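Serine-rich secreted cell wall anchored (LPXTG-motif ) protein (Lactobacillus reuteri ATCC 53608, PDB 5NXK) probably acts as a surface adhesin, its beta-solenoid binding region helping this gut bacterium to attach to host surfaces. Local coordinates at residues E220-L225 against M243-D248. Sequence-based numbering, arbitrary orientation.
Sequences EYNIKL and MSAKVD
The ring of Tyr-221 and the carboxylate of Asp-248 run alongside each other, pointing the same way with planes only 10° apart; CD1 of the ring lies 3.9 Å from OD2 of the acid, an oblique approach. A salt bridge from Arg-251 to OD2 and a bond from Ser-281 N to OD1 hold this carboxylate. Val-247 comes to the ring edge near its plane, CE1 of Tyr-221 to CB of Val-247 at 4.0 Å, while CB of Glu-220 lies over one face toward the rim. A further flat group, the amide of Asn-222, turns toward 243-248 and holds its partner in its own plane: ND2 donates to O of Ser-244 (3.0 Å) from well above that carbonyl's plane, and OD1 sits 3.3 Å from CB of Ala-245. Asp-187 takes a second bond from ND2 and Asn-249 donates to OD1, fixing the rotation of the buried amide. Residues 220-225 and 243-248 belong to successive turns of a right-handed parallel beta-solenoid, meeting at a corner where the chain passes from one sheet to the next. In-register parallel pairing joins Tyr-221 with Asp-248. O of Glu-220 accepts two backbone N-H groups, from Val-247 N (2.9 Å) and Asp-248 N (3.1 Å); Asn-222 N returns a bond to O of Asp-248 at 3.3 Å. Beyond the amide, Met-243 crosses Ile-223 at about a right angle; the bend at chi3 (-60°) leaves CE as well as SD of Met-243 beside CD1 of Ile-223, SD at 4.1 Å.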
loop_
_atom_site.group_PDB
_atom_site.type_symbol
_atom_site.label_atom_id
_atom_site.label_comp_id
_atom_site.label_asym_id
_atom_site.label_seq_id
_atom_site.Cartn_x
_atom_site.Cartn_y
_atom_site.Cartn_z
ATOM N N GLU A 220 -4.088 4.876 -14.199
ATOM C CA GLU A 220 -3.746 4.086 -15.384
ATOM C C GLU A 220 -3.776 2.583 -15.099
ATOM O O GLU A 220 -4.370 1.832 -15.859
ATOM C CB GLU A 220 -2.377 4.497 -15.925
ATOM C CG GLU A 220 -2.333 5.944 -16.390
ATOM C CD GLU A 220 -1.029 6.304 -17.069
ATOM O OE1 GLU A 220 -1.013 6.386 -18.315
ATOM O OE2 GLU A 220 -0.018 6.496 -16.363
ATOM N N TYR A 221 -3.141 2.146 -14.011
ATOM C CA TYR A 221 -3.201 0.735 -13.604
ATOM C C TYR A 221 -3.642 0.644 -12.151
ATOM O O TYR A 221 -3.086 1.333 -11.305
ATOM C CB TYR A 221 -1.851 0.024 -13.716
ATOM C CG TYR A 221 -0.925 0.470 -14.805
ATOM C CD1 TYR A 221 -1.342 0.546 -16.121
ATOM C CD2 TYR A 221 0.393 0.800 -14.509
ATOM C CE1 TYR A 221 -0.476 0.950 -17.118
ATOM C CE2 TYR A 221 1.263 1.205 -15.494
ATOM C CZ TYR A 221 0.826 1.283 -16.798
ATOM O OH TYR A 221 1.699 1.685 -17.786
ATOM N N ASN A 222 -4.623 -0.204 -11.843
ATOM C CA ASN A 222 -4.998 -0.387 -10.441
ATOM C C ASN A 222 -3.876 -1.091 -9.662
ATOM O O ASN A 222 -3.473 -0.655 -8.587
ATOM C CB ASN A 222 -6.292 -1.191 -10.315
ATOM C CG ASN A 222 -7.487 -0.477 -10.927
ATOM O OD1 ASN A 222 -8.084 -0.974 -11.871
ATOM N ND2 ASN A 222 -7.834 0.695 -10.390
ATOM N N ILE A 223 -3.399 -2.199 -10.209
ATOM C CA ILE A 223 -2.378 -3.001 -9.551
ATOM C C ILE A 223 -1.249 -3.300 -10.527
ATOM O O ILE A 223 -1.466 -3.840 -11.604
ATOM C CB ILE A 223 -2.942 -4.328 -9.006
ATOM C CG1 ILE A 223 -4.093 -4.077 -8.023
ATOM C CG2 ILE A 223 -1.840 -5.146 -8.321
ATOM C CD1 ILE A 223 -4.774 -5.382 -7.553
ATOM N N LYS A 224 -0.042 -2.904 -10.158
ATOM C CA LYS A 224 1.110 -3.224 -10.966
ATOM C C LYS A 224 2.025 -4.126 -10.155
ATOM O O LYS A 224 2.472 -3.761 -9.064
ATOM C CB LYS A 224 1.845 -1.960 -11.433
ATOM C CG LYS A 224 2.896 -2.291 -12.471
ATOM C CD LYS A 224 3.711 -1.104 -12.960
ATOM C CE LYS A 224 4.618 -1.576 -14.095
ATOM N NZ LYS A 224 4.561 -0.692 -15.273
ATOM N N LEU A 225 2.280 -5.313 -10.692
ATOM C CA LEU A 225 3.041 -6.342 -9.994
ATOM C C LEU A 225 4.383 -6.522 -10.718
ATOM O O LEU A 225 4.408 -6.852 -11.907
ATOM C CB LEU A 225 2.249 -7.659 -9.959
ATOM C CG LEU A 225 0.895 -7.659 -9.221
ATOM C CD1 LEU A 225 0.141 -8.979 -9.438
ATOM C CD2 LEU A 225 1.041 -7.354 -7.726
ATOM N N MET A 243 -12.964 -2.916 -9.550
ATOM C CA MET A 243 -11.893 -2.005 -9.926
ATOM C C MET A 243 -12.080 -1.436 -11.328
ATOM O O MET A 243 -12.570 -2.117 -12.238
ATOM C CB MET A 243 -10.514 -2.698 -9.828
ATOM C CG MET A 243 -10.254 -3.413 -8.506
ATOM S SD MET A 243 -8.553 -3.996 -8.309
ATOM C CE MET A 243 -8.363 -5.112 -9.666
ATOM N N SER A 244 -11.635 -0.198 -11.509
ATOM C CA SER A 244 -11.606 0.392 -12.837
ATOM C C SER A 244 -10.397 1.317 -12.967
ATOM O O SER A 244 -9.985 1.941 -11.998
ATOM C CB SER A 244 -12.897 1.156 -13.124
ATOM O OG SER A 244 -13.038 2.251 -12.232
ATOM N N ALA A 245 -9.834 1.378 -14.170
ATOM C CA ALA A 245 -8.650 2.183 -14.455
ATOM C C ALA A 245 -8.656 2.513 -15.937
ATOM O O ALA A 245 -9.401 1.895 -16.688
ATOM C CB ALA A 245 -7.377 1.443 -14.070
ATOM N N LYS A 246 -7.843 3.476 -16.369
ATOM C CA LYS A 246 -7.836 3.836 -17.788
ATOM C C LYS A 246 -7.242 2.723 -18.646
ATOM O O LYS A 246 -7.779 2.406 -19.706
ATOM C CB LYS A 246 -7.067 5.143 -18.026
ATOM C CG LYS A 246 -7.646 6.361 -17.320
ATOM C CD LYS A 246 -6.747 7.579 -17.543
ATOM C CE LYS A 246 -7.270 8.807 -16.831
ATOM N NZ LYS A 246 -6.301 9.941 -16.902
ATOM N N VAL A 247 -6.132 2.137 -18.200
ATOM C CA VAL A 247 -5.393 1.212 -19.060
ATOM C C VAL A 247 -5.578 -0.257 -18.675
ATOM O O VAL A 247 -6.229 -0.996 -19.402
ATOM C CB VAL A 247 -3.893 1.537 -19.070
ATOM C CG1 VAL A 247 -3.198 0.714 -20.142
ATOM C CG2 VAL A 247 -3.675 3.037 -19.342
ATOM N N ASP A 248 -5.021 -0.679 -17.542
ATOM C CA ASP A 248 -5.134 -2.082 -17.108
ATOM C C ASP A 248 -5.601 -2.152 -15.658
ATOM O O ASP A 248 -5.316 -1.255 -14.880
ATOM C CB ASP A 248 -3.798 -2.841 -17.224
ATOM C CG ASP A 248 -3.116 -2.678 -18.585
ATOM O OD1 ASP A 248 -3.773 -2.815 -19.639
ATOM O OD2 ASP A 248 -1.885 -2.467 -18.587
#